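Local coordinates for protein lactate racemase (Thermoanaerobacterium thermosaccharolyticum, PDB 2YJG) that catalyses the interconversion of the D- and L-isomers of lactate with the help of a nickel-pincer nucleotide cofactor, at residues Thr70-His73 with Thr74-Val77; Gly182-Ser185 with Ile186-Ile190; Pro219-Arg222 with Asp223-Ala227. All blocks are in the same frame, centred on the assembly; numbering follows the deposited sequence.

Contact 1: residues Thr70-His73 with Thr74-Val77. With SO4 (sulfate ion), chain E.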
loop_
_atom_site.group_PDB
_atom_site.type_symbol
_atom_site.label_atom_id
_atom_site.label_comp_id
_atom_site.label_asym_id
_atom_site.label_seq_id
_atom_site.Cartn_x
_atom_site.Cartn_y
_atom_site.Cartn_z
ATOM N N THR A 70 -6.193 10.733 10.731
ATOM C CA THR A 70 -4.768 10.765 10.913
ATOM C C THR A 70 -4.171 11.825 10.014
ATOM O O THR A 70 -4.803 12.266 9.034
ATOM C CB THR A 70 -4.139 9.393 10.616
ATOM O OG1 THR A 70 -2.798 9.327 11.156
ATOM C CG2 THR A 70 -4.072 9.132 9.135
ATOM N N SER A 71 -2.946 12.231 10.337
ATOM C CA SER A 71 -2.225 13.195 9.548
ATOM C C SER A 71 -1.597 12.629 8.266
ATOM O O SER A 71 -1.408 11.438 8.078
ATOM C CB SER A 71 -1.162 13.900 10.381
ATOM O OG SER A 71 -1.756 14.701 11.402
ATOM N N ASP A 72 -1.223 13.522 7.379
ATOM C CA ASP A 72 -0.708 13.107 6.100
ATOM C C ASP A 72 0.790 12.888 6.065
ATOM O O ASP A 72 1.445 13.099 7.037
ATOM C CB ASP A 72 -1.232 13.960 4.937
ATOM C CG ASP A 72 -0.609 15.365 4.836
ATOM O OD1 ASP A 72 0.264 15.733 5.581
ATOM O OD2 ASP A 72 -1.043 16.101 3.969
ATOM N N HIS A 73 1.265 12.369 4.931
ATOM C CA HIS A 73 2.693 12.138 4.635
ATOM C C HIS A 73 3.596 13.350 4.894
ATOM O O HIS A 73 4.797 13.169 5.116
ATOM C CB HIS A 73 2.874 11.697 3.147
ATOM C CG HIS A 73 2.368 12.716 2.167
ATOM N ND1 HIS A 73 1.035 13.069 2.083
ATOM C CD2 HIS A 73 3.012 13.486 1.259
ATOM C CE1 HIS A 73 0.880 14.016 1.175
ATOM N NE2 HIS A 73 2.069 14.298 0.668
ATOM N N THR A 74 3.057 14.563 4.848
ATOM C CA THR A 74 3.845 15.756 5.173
ATOM C C THR A 74 4.033 16.062 6.696
ATOM O O THR A 74 4.804 16.954 7.051
ATOM C CB THR A 74 3.285 17.030 4.502
ATOM O OG1 THR A 74 2.153 17.534 5.222
ATOM C CG2 THR A 74 2.893 16.777 3.016
ATOM N N ARG A 75 3.319 15.357 7.583
ATOM C CA ARG A 75 3.393 15.661 9.010
ATOM C C ARG A 75 4.198 14.554 9.663
ATOM O O ARG A 75 4.181 13.412 9.186
ATOM C CB ARG A 75 1.995 15.765 9.641
ATOM C CG ARG A 75 1.047 16.755 8.960
ATOM C CD ARG A 75 1.600 18.156 8.748
ATOM N NE ARG A 75 1.748 18.887 10.016
ATOM C CZ ARG A 75 2.858 19.517 10.451
ATOM N NH1 ARG A 75 4.000 19.564 9.743
ATOM N NH2 ARG A 75 2.822 20.131 11.626
ATOM N N PRO A 76 4.925 14.869 10.734
ATOM C CA PRO A 76 5.760 13.862 11.404
ATOM C C PRO A 76 5.085 12.950 12.423
ATOM O O PRO A 76 5.779 12.357 13.262
ATOM C CB PRO A 76 6.819 14.727 12.087
ATOM C CG PRO A 76 6.079 15.910 12.493
ATOM C CD PRO A 76 5.105 16.198 11.343
ATOM N N VAL A 77 3.767 12.803 12.359
ATOM C CA VAL A 77 3.062 11.919 13.278
ATOM C C VAL A 77 3.599 10.464 13.171
ATOM O O VAL A 77 3.667 9.868 12.087
ATOM C CB VAL A 77 1.542 11.967 13.061
ATOM C CG1 VAL A 77 0.851 11.073 14.054
ATOM C CG2 VAL A 77 1.007 13.387 13.122
HETATM S S SO4 E . -1.762 19.750 12.044
HETATM O O1 SO4 E . -3.039 19.044 12.148
HETATM O O2 SO4 E . -0.699 18.725 12.178
HETATM O O3 SO4 E . -1.548 20.498 10.773
HETATM O O4 SO4 E . -1.811 20.676 13.125
#
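With CG of D72 set between its own backbone N and carbonyl carbon (chi1 74°) and OG1 of T74 placed likewise (chi1 79°), the carboxylate and the hydroxyl swing to one another across the turn. T74 OG1 donates to D72 OD1 over 2.6 Å, meeting the oxygen on its syn side and 20° out of the carboxylate plane; the backbone N of T74 adds a weak bond to the same oxygen. The other oxygen, D72 OD2, is bonded to H108, probably one of the two proton donor/acceptors, so both ends of the carboxylate are fixed. The turn itself is closed by R75 N to D72 O, 3.0 Å and nearly straight. A threonine serves doubly here: its methyl CG2 lies over one face of the H73 imidazole, 3.8 Å from the ring centroid, a CH-pi contact, while ND1 of H73 is bonded to T111. R75 bends twice and sends NE to sulfate O2, 3.3 Å away in the guanidinium plane, as suits a cation beside a sulfate, which probably came from the crystallisation liquor. Nearer the strand, S71 is small enough for its CB to take V77 CG2 at 3.5 Å. The whole is a type I beta turn, D72 to R75, following strand 66-71, and its four residues probably bind the nickel-pincer nucleotide, as in related racemases.

Contact 2: residues Gly182-Ser185 with Ile186-Ile190; sequences GRKS and ILPGI. With EDO (1,2-ethanediol), chain F.
K184 and P188 meet across a compact loop that opens with a 3-10 turn, residues 183-185, and lies between strand 178-179 and helix 193-198. The lysine chain slants past the CD edge of the proline ring, its CE 3.6 Å from P188 CD. A bend at chi3 (81°) lets the aliphatic part rest there while NZ runs on to O1 of a bound 1,2-ethanediol, 2.7 Å away. Lysine suits the place because it is probably the residue to which the nickel-pincer nucleotide is covalently attached, as in related racemases; an alanine here would probably leave the cofactor without its anchor and P188 CD without its methylene neighbour. The proline follows a cis peptide bond, which turns the chain back toward K184, and G189 N then reaches K184 O at 3.0 Å. A side chain on G189 would run into the carbonyls of K184 and S185, hence a glycine. Earlier in the turn, R183 O accepts I186 N at 2.9 Å, from well above its carbonyl plane, and L187 N more weakly. The branched I186 fills apolar surroundings against I69 of strand 66-71 and L165, while the small S185 fits against I69 and A167. I190 packs CG1 on S185 O at 3.6 Å, and K184 CA directs its hydrogen at L187 O, 3.5 Å away, with 168° at the hydrogen.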
loop_
_atom_site.group_PDB
_atom_site.type_symbol
_atom_site.label_atom_id
_atom_site.label_comp_id
_atom_site.label_asym_id
_atom_site.label_seq_id
_atom_site.Cartn_x
_atom_site.Cartn_y
_atom_site.Cartn_z
ATOM N N GLY A 182 -5.140 18.663 17.850
ATOM C CA GLY A 182 -6.519 18.703 18.342
ATOM C C GLY A 182 -7.438 18.970 17.164
ATOM O O GLY A 182 -7.345 18.274 16.118
ATOM N N ARG A 183 -8.223 20.020 17.289
ATOM C CA ARG A 183 -9.194 20.499 16.308
ATOM C C ARG A 183 -8.725 20.662 14.874
ATOM O O ARG A 183 -9.496 20.648 13.993
ATOM C CB ARG A 183 -9.826 21.827 16.784
ATOM C CG ARG A 183 -8.925 23.046 16.704
ATOM C CD ARG A 183 -7.565 22.954 17.458
ATOM N NE ARG A 183 -6.794 24.199 17.510
ATOM C CZ ARG A 183 -5.502 24.328 17.255
ATOM N NH1 ARG A 183 -4.723 23.314 16.997
ATOM N NH2 ARG A 183 -4.961 25.499 17.325
ATOM N N LYS A 184 -7.443 20.828 14.670
ATOM C CA LYS A 184 -6.905 20.954 13.296
ATOM C C LYS A 184 -7.074 19.715 12.416
ATOM O O LYS A 184 -6.971 19.783 11.168
ATOM C CB LYS A 184 -5.430 21.411 13.286
ATOM C CG LYS A 184 -5.281 22.906 13.360
ATOM C CD LYS A 184 -3.868 23.445 13.022
ATOM C CE LYS A 184 -3.644 23.539 11.539
ATOM N NZ LYS A 184 -2.351 24.190 11.302
ATOM N N SER A 185 -7.309 18.578 13.044
ATOM C CA SER A 185 -7.698 17.382 12.287
ATOM C C SER A 185 -9.026 17.614 11.516
ATOM O O SER A 185 -9.280 16.925 10.533
ATOM C CB SER A 185 -7.791 16.168 13.209
ATOM O OG SER A 185 -6.514 15.857 13.747
ATOM N N ILE A 186 -9.882 18.521 11.997
ATOM C CA ILE A 186 -11.128 18.826 11.334
ATOM C C ILE A 186 -10.969 19.988 10.369
ATOM O O ILE A 186 -11.222 19.818 9.191
ATOM C CB ILE A 186 -12.263 19.124 12.302
ATOM C CG1 ILE A 186 -12.345 18.024 13.368
ATOM C CG2 ILE A 186 -13.565 19.433 11.530
ATOM C CD1 ILE A 186 -12.751 16.598 12.857
ATOM N N LEU A 187 -10.531 21.150 10.865
ATOM C CA LEU A 187 -10.348 22.318 10.021
ATOM C C LEU A 187 -8.919 22.822 10.296
ATOM O O LEU A 187 -8.627 23.273 11.391
ATOM C CB LEU A 187 -11.396 23.379 10.366
ATOM C CG LEU A 187 -11.380 24.725 9.642
ATOM C CD1 LEU A 187 -11.619 24.572 8.151
ATOM C CD2 LEU A 187 -12.356 25.751 10.280
ATOM N N PRO A 188 -8.002 22.689 9.317
ATOM C CA PRO A 188 -8.264 22.350 7.935
ATOM C C PRO A 188 -8.330 20.872 7.517
ATOM O O PRO A 188 -8.666 20.584 6.356
ATOM C CB PRO A 188 -7.119 23.044 7.220
ATOM C CG PRO A 188 -5.897 22.928 8.247
ATOM C CD PRO A 188 -6.554 22.848 9.598
ATOM N N GLY A 189 -7.986 19.939 8.393
ATOM C CA GLY A 189 -7.561 18.620 7.964
ATOM C C GLY A 189 -8.482 17.842 7.033
ATOM O O GLY A 189 -8.013 17.208 6.060
ATOM N N ILE A 190 -9.778 17.904 7.289
ATOM C CA ILE A 190 -10.769 17.162 6.456
ATOM C C ILE A 190 -11.861 18.102 5.929
ATOM O O ILE A 190 -12.956 17.686 5.722
ATOM C CB ILE A 190 -11.374 15.945 7.189
ATOM C CG1 ILE A 190 -12.192 16.339 8.474
ATOM C CG2 ILE A 190 -10.281 14.915 7.457
ATOM C CD1 ILE A 190 -13.121 15.195 8.958
HETATM C C1 EDO F . -1.111 24.826 7.705
HETATM O O1 EDO F . -2.056 24.340 8.666
HETATM C C2 EDO F . -0.967 26.326 7.810
HETATM O O2 EDO F . -1.189 26.890 6.514
#

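Contact 3: residues Pro219-Arg222 with Asp223-Ala227; sequences PIHR and DMIYA
This is a local contact between successive turns at the start of helix 219-230, with side chains meeting four residues apart. H221 and I225 pair through a ring face: CG1 of I225 sits over one side of the imidazole, displaced toward its rim and 3.6 Å from the centroid, a CH-pi contact. With CG anti to the backbone N (chi1 177°), the histidine ring lies across the I225 chain, and its ND1 is bonded to NE of R183, so the ring is held by a bond at ND1 and by an apolar chain over one face. I220 and M224 run side by side, pointing the same way, with I220 CG2 and M224 CE only 3.4 Å apart, tighter than usual; the unbranched methionine can lie along its neighbour while I220 leans on F204 and I205 of helix 202-206. Beneath them is regular alpha-helical i to i+4 bonding, from D223 N to P219 O, 3.1 Å, through Y226 N to R222 O. Proline fits the first turn, where its nitrogen, lacking a hydrogen, costs no helix bond, and the side chain of N218 accepts I220 N just ahead. On another side one water donates both to P219 O and to D223 OD1, at 2.8 Å and 2.7 Å, while OD2 of D223 is bonded to S149.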
loop_
_atom_site.group_PDB
_atom_site.type_symbol
_atom_site.label_atom_id
_atom_site.label_comp_id
_atom_site.label_asym_id
_atom_site.label_seq_id
_atom_site.Cartn_x
_atom_site.Cartn_y
_atom_site.Cartn_z
ATOM N N PRO A 219 -8.990 34.075 16.587
ATOM C CA PRO A 219 -10.231 33.770 15.869
ATOM C C PRO A 219 -10.120 32.579 14.932
ATOM O O PRO A 219 -11.133 31.981 14.638
ATOM C CB PRO A 219 -10.471 35.046 15.062
ATOM C CG PRO A 219 -9.114 35.612 14.831
ATOM C CD PRO A 219 -8.411 35.351 16.116
ATOM N N ILE A 220 -8.905 32.262 14.479
ATOM C CA ILE A 220 -8.650 31.096 13.626
ATOM C C ILE A 220 -8.977 29.862 14.439
ATOM O O ILE A 220 -9.759 28.987 14.045
ATOM C CB ILE A 220 -7.148 31.021 13.125
ATOM C CG1 ILE A 220 -6.860 32.231 12.273
ATOM C CG2 ILE A 220 -6.973 29.752 12.300
ATOM C CD1 ILE A 220 -5.422 32.603 11.952
ATOM N N HIS A 221 -8.416 29.845 15.629
ATOM C CA HIS A 221 -8.620 28.781 16.607
ATOM C C HIS A 221 -10.070 28.679 17.032
ATOM O O HIS A 221 -10.654 27.579 17.125
ATOM C CB HIS A 221 -7.726 29.023 17.800
ATOM C CG HIS A 221 -7.903 28.025 18.893
ATOM N ND1 HIS A 221 -7.598 26.688 18.738
ATOM C CD2 HIS A 221 -8.378 28.171 20.143
ATOM C CE1 HIS A 221 -7.855 26.067 19.872
ATOM N NE2 HIS A 221 -8.326 26.943 20.741
ATOM N N ARG A 222 -10.723 29.814 17.219
ATOM C CA ARG A 222 -12.159 29.791 17.557
ATOM C C ARG A 222 -13.018 29.077 16.506
ATOM O O ARG A 222 -13.894 28.279 16.857
ATOM C CB ARG A 222 -12.654 31.256 17.748
ATOM C CG ARG A 222 -14.128 31.350 18.138
ATOM C CD ARG A 222 -14.671 32.823 18.268
ATOM N NE ARG A 222 -16.120 32.838 18.574
ATOM C CZ ARG A 222 -16.941 33.901 18.447
ATOM N NH1 ARG A 222 -16.507 35.075 17.979
ATOM N NH2 ARG A 222 -18.225 33.788 18.780
ATOM N N ASP A 223 -12.812 29.386 15.225
ATOM C CA ASP A 223 -13.516 28.667 14.137
ATOM C C ASP A 223 -13.186 27.180 14.121
ATOM O O ASP A 223 -14.093 26.366 13.896
ATOM C CB ASP A 223 -13.282 29.337 12.753
ATOM C CG ASP A 223 -14.323 30.457 12.454
ATOM O OD1 ASP A 223 -15.055 30.913 13.402
ATOM O OD2 ASP A 223 -14.401 30.837 11.297
ATOM N N MET A 224 -11.910 26.814 14.375
ATOM C CA MET A 224 -11.500 25.424 14.366
ATOM C C MET A 224 -12.169 24.631 15.472
ATOM O O MET A 224 -12.574 23.478 15.277
ATOM C CB MET A 224 -9.971 25.345 14.512
ATOM C CG MET A 224 -9.157 25.974 13.357
ATOM S SD MET A 224 -7.389 25.934 13.827
ATOM C CE MET A 224 -6.552 26.358 12.228
ATOM N N ILE A 225 -12.256 25.246 16.641
ATOM C CA ILE A 225 -12.825 24.635 17.840
ATOM C C ILE A 225 -14.303 24.351 17.576
ATOM O O ILE A 225 -14.810 23.249 17.868
ATOM C CB ILE A 225 -12.592 25.537 19.044
ATOM C CG1 ILE A 225 -11.131 25.398 19.506
ATOM C CG2 ILE A 225 -13.609 25.259 20.161
ATOM C CD1 ILE A 225 -10.766 24.040 19.977
ATOM N N TYR A 226 -14.973 25.339 16.984
ATOM C CA TYR A 226 -16.388 25.161 16.667
ATOM C C TYR A 226 -16.594 24.095 15.628
ATOM O O TYR A 226 -17.496 23.235 15.795
ATOM C CB TYR A 226 -16.984 26.453 16.205
ATOM C CG TYR A 226 -18.455 26.394 15.939
ATOM C CD1 TYR A 226 -18.970 25.997 14.688
ATOM C CD2 TYR A 226 -19.350 26.838 16.907
ATOM C CE1 TYR A 226 -20.355 26.029 14.452
ATOM C CE2 TYR A 226 -20.698 26.877 16.670
ATOM C CZ TYR A 226 -21.200 26.463 15.469
ATOM O OH TYR A 226 -22.580 26.511 15.342
ATOM N N ALA A 227 -15.765 24.110 14.564
ATOM C CA ALA A 227 -15.739 23.037 13.537
ATOM C C ALA A 227 -15.609 21.672 14.144
ATOM O O ALA A 227 -16.326 20.744 13.731
ATOM C CB ALA A 227 -14.602 23.252 12.497
HETATM O O HOH W 1 -13.743 32.923 14.679
#

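Contacts 2 and 3 join directly, their centres about 10 Å apart: R183 CG packs on M224 CB at 3.3 Å, and K184 CG on M224 SD at 3.7 Å, so the helix backs the lysine loop. Contact 1 stands across from them without touching, its nearest atoms about 5 Å from those of contact 2 and about 11 Å from those of contact 3. The sulfate bridges that gap, bonded to R75 of contact 1 and to the backbone N of G181, and the nearest atoms of the K184 side chain and the sulfate are about 3 Å apart. The turn 72-75 and K184 thus probably flank one cofactor pocket, with the sulfate perhaps marking an anion position within it.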